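Local atomic coordinates of bifunctional endo-1,4-beta-xylanase A (Neocallimastix patriciarum, PDB entry 2VG9), a protein that hydrolyses the internal beta-1,4 linkages of xylan as a family 11 glycoside hydrolase, an endo-xylanase with a beta jelly roll fold. Residues C94-F99 and L109-I114. Sequence-based numbering, arbitrary orientation.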
loop_
_atom_site.group_PDB
_atom_site.type_symbol
_atom_site.label_atom_id
_atom_site.label_comp_id
_atom_site.label_asym_id
_atom_site.label_seq_id
_atom_site.Cartn_x
_atom_site.Cartn_y
_atom_site.Cartn_z
ATOM N N CYS A 94 0.293 -3.201 4.210
ATOM C CA CYS A 94 0.920 -3.585 2.957
ATOM C C CYS A 94 1.906 -2.559 2.417
ATOM O O CYS A 94 1.811 -1.374 2.716
ATOM C CB CYS A 94 -0.163 -3.881 1.892
ATOM S SG CYS A 94 -1.197 -2.455 1.462
ATOM N N VAL A 95 2.844 -3.014 1.597
ATOM C CA VAL A 95 3.605 -2.095 0.741
ATOM C C VAL A 95 2.640 -1.710 -0.367
ATOM O O VAL A 95 1.817 -2.548 -0.814
ATOM C CB VAL A 95 4.837 -2.754 0.082
ATOM C CG1 VAL A 95 5.684 -1.750 -0.710
ATOM C CG2 VAL A 95 5.698 -3.509 1.090
ATOM N N TYR A 96 2.728 -0.453 -0.815
ATOM C CA TYR A 96 1.750 0.097 -1.739
ATOM C C TYR A 96 2.358 1.106 -2.727
ATOM O O TYR A 96 3.299 1.799 -2.385
ATOM C CB TYR A 96 0.666 0.796 -0.924
ATOM C CG TYR A 96 -0.361 1.535 -1.745
ATOM C CD1 TYR A 96 -1.534 0.897 -2.181
ATOM C CD2 TYR A 96 -0.184 2.872 -2.062
ATOM C CE1 TYR A 96 -2.488 1.579 -2.918
ATOM C CE2 TYR A 96 -1.133 3.574 -2.828
ATOM C CZ TYR A 96 -2.274 2.928 -3.253
ATOM O OH TYR A 96 -3.221 3.633 -3.998
ATOM N N GLY A 97 1.812 1.180 -3.939
ATOM C CA GLY A 97 2.240 2.217 -4.865
ATOM C C GLY A 97 1.580 2.031 -6.215
ATOM O O GLY A 97 0.615 1.251 -6.340
ATOM N N TRP A 98 2.076 2.777 -7.213
ATOM C CA TRP A 98 1.588 2.644 -8.611
ATOM C C TRP A 98 2.713 2.476 -9.619
ATOM O O TRP A 98 3.846 2.942 -9.380
ATOM C CB TRP A 98 0.752 3.876 -9.010
ATOM C CG TRP A 98 -0.530 4.065 -8.214
ATOM C CD1 TRP A 98 -0.639 4.484 -6.918
ATOM C CD2 TRP A 98 -1.866 3.869 -8.686
ATOM N NE1 TRP A 98 -1.956 4.554 -6.556
ATOM C CE2 TRP A 98 -2.733 4.171 -7.616
ATOM C CE3 TRP A 98 -2.415 3.467 -9.908
ATOM C CZ2 TRP A 98 -4.138 4.074 -7.728
ATOM C CZ3 TRP A 98 -3.774 3.363 -10.020
ATOM C CH2 TRP A 98 -4.638 3.676 -8.927
ATOM N N PHE A 99 2.415 1.814 -10.747
ATOM C CA PHE A 99 3.240 1.933 -11.963
ATOM C C PHE A 99 2.467 2.837 -12.929
ATOM O O PHE A 99 1.346 2.507 -13.360
ATOM C CB PHE A 99 3.550 0.588 -12.665
ATOM C CG PHE A 99 4.113 -0.492 -11.762
ATOM C CD1 PHE A 99 4.964 -0.180 -10.679
ATOM C CD2 PHE A 99 3.803 -1.842 -12.004
ATOM C CE1 PHE A 99 5.481 -1.192 -9.853
ATOM C CE2 PHE A 99 4.327 -2.845 -11.186
ATOM C CZ PHE A 99 5.174 -2.513 -10.096
ATOM N N LEU A 109 -1.872 0.891 -16.416
ATOM C CA LEU A 109 -1.734 1.654 -15.190
ATOM C C LEU A 109 -1.930 0.639 -14.070
ATOM O O LEU A 109 -2.893 -0.128 -14.112
ATOM C CB LEU A 109 -2.844 2.708 -15.140
ATOM C CG LEU A 109 -2.879 4.000 -14.299
ATOM C CD1 LEU A 109 -4.136 4.135 -13.475
ATOM C CD2 LEU A 109 -1.621 4.355 -13.493
ATOM N N VAL A 110 -1.028 0.605 -13.083
ATOM C CA VAL A 110 -1.075 -0.460 -12.051
ATOM C C VAL A 110 -1.050 0.162 -10.664
ATOM O O VAL A 110 -0.240 1.048 -10.412
ATOM C CB VAL A 110 0.123 -1.447 -12.198
ATOM C CG1 VAL A 110 0.252 -2.386 -10.990
ATOM C CG2 VAL A 110 0.019 -2.225 -13.505
ATOM N N GLU A 111 -1.953 -0.296 -9.787
ATOM C CA GLU A 111 -1.875 -0.065 -8.337
ATOM C C GLU A 111 -1.453 -1.418 -7.749
ATOM O O GLU A 111 -2.061 -2.448 -8.053
ATOM C CB GLU A 111 -3.244 0.351 -7.806
ATOM C CG GLU A 111 -3.341 0.670 -6.317
ATOM C CD GLU A 111 -4.752 1.117 -5.952
ATOM O OE1 GLU A 111 -4.898 2.082 -5.177
ATOM O OE2 GLU A 111 -5.730 0.510 -6.464
ATOM N N TYR A 112 -0.386 -1.439 -6.958
ATOM C CA TYR A 112 0.181 -2.705 -6.481
ATOM C C TYR A 112 0.174 -2.761 -4.933
ATOM O O TYR A 112 0.197 -1.715 -4.251
ATOM C CB TYR A 112 1.593 -2.928 -7.065
ATOM C CG TYR A 112 2.671 -2.020 -6.477
ATOM C CD1 TYR A 112 3.219 -2.300 -5.206
ATOM C CD2 TYR A 112 3.140 -0.889 -7.174
ATOM C CE1 TYR A 112 4.200 -1.492 -4.630
ATOM C CE2 TYR A 112 4.187 -0.048 -6.610
ATOM C CZ TYR A 112 4.688 -0.376 -5.327
ATOM O OH TYR A 112 5.672 0.355 -4.703
ATOM N N TYR A 113 0.082 -3.982 -4.409
ATOM C CA TYR A 113 -0.014 -4.262 -2.983
ATOM C C TYR A 113 0.905 -5.433 -2.661
ATOM O O TYR A 113 0.842 -6.500 -3.298
ATOM C CB TYR A 113 -1.430 -4.684 -2.598
ATOM C CG TYR A 113 -2.485 -3.670 -2.875
ATOM C CD1 TYR A 113 -2.973 -2.837 -1.869
ATOM C CD2 TYR A 113 -3.037 -3.571 -4.149
ATOM C CE1 TYR A 113 -3.962 -1.887 -2.152
ATOM C CE2 TYR A 113 -3.996 -2.647 -4.438
ATOM C CZ TYR A 113 -4.461 -1.815 -3.448
ATOM O OH TYR A 113 -5.442 -0.920 -3.803
ATOM N N ILE A 114 1.758 -5.251 -1.667
ATOM C CA ILE A 114 2.475 -6.392 -1.133
ATOM C C ILE A 114 1.969 -6.525 0.295
ATOM O O ILE A 114 2.379 -5.762 1.186
ATOM C CB ILE A 114 4.014 -6.208 -1.178
ATOM C CG1 ILE A 114 4.487 -6.035 -2.639
ATOM C CG2 ILE A 114 4.725 -7.409 -0.545
ATOM C CD1 ILE A 114 5.881 -5.447 -2.724
#
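Glu111 reaches from strand 110-115 to Trp98 and Tyr96 on the antiparallel neighbour 89-100. Its CB lies over the Trp98 six-membered ring, 3.6 Å from the centroid and almost on the ring normal. CG stands anti to the backbone N (chi1 -178°), and the extended chain carries the carboxylate toward Tyr96. Glu111 CG touches Tyr96 CE1 at 3.6 Å. Glu111 CD then passes Trp98 CZ2 at 3.5 Å, with carboxylate and indole planes 33° apart. At the tip, Tyr96 OH donates to Glu111 OE1 at 2.6 Å, on the OE1 lone pair away from the other oxygen. Glu111 OE2 is hydrogen-bonded by Gln158. Trp98 NE1, on the same strand as Tyr96, donates a bent bond of 3.0 Å to Tyr96 OH. With an alanine in place of the indole, Glu111 CB would probably lose the ring it packs on, and the Tyr96 hydroxyl its NE1 donor. On the same sheet face, the edge of Tyr96 meets the face of Tyr113, offset. This face is consistent with the concave one that forms the xylan cleft in family 11 enzymes.

On the opposite face the Tyr112 ring lies against the Gly97 backbone, a CH-pi contact with Gly97 CA 3.8 Å from the centroid. Backbone hydrogen bonds join Val95 to Ile114, Gly97 to Tyr112 and Phe99 to Val110. The contact is buried, within the jelly-roll hairpin of strands 89-100 and 110-115. Strand 190-200 flanks 94-99, and strand 153-163 runs parallel to 110-115. Helix 174-182 packs against Phe99, Tyr112 and Ile114, with Phe178 edge-to-face to the Phe99 and Tyr112 rings.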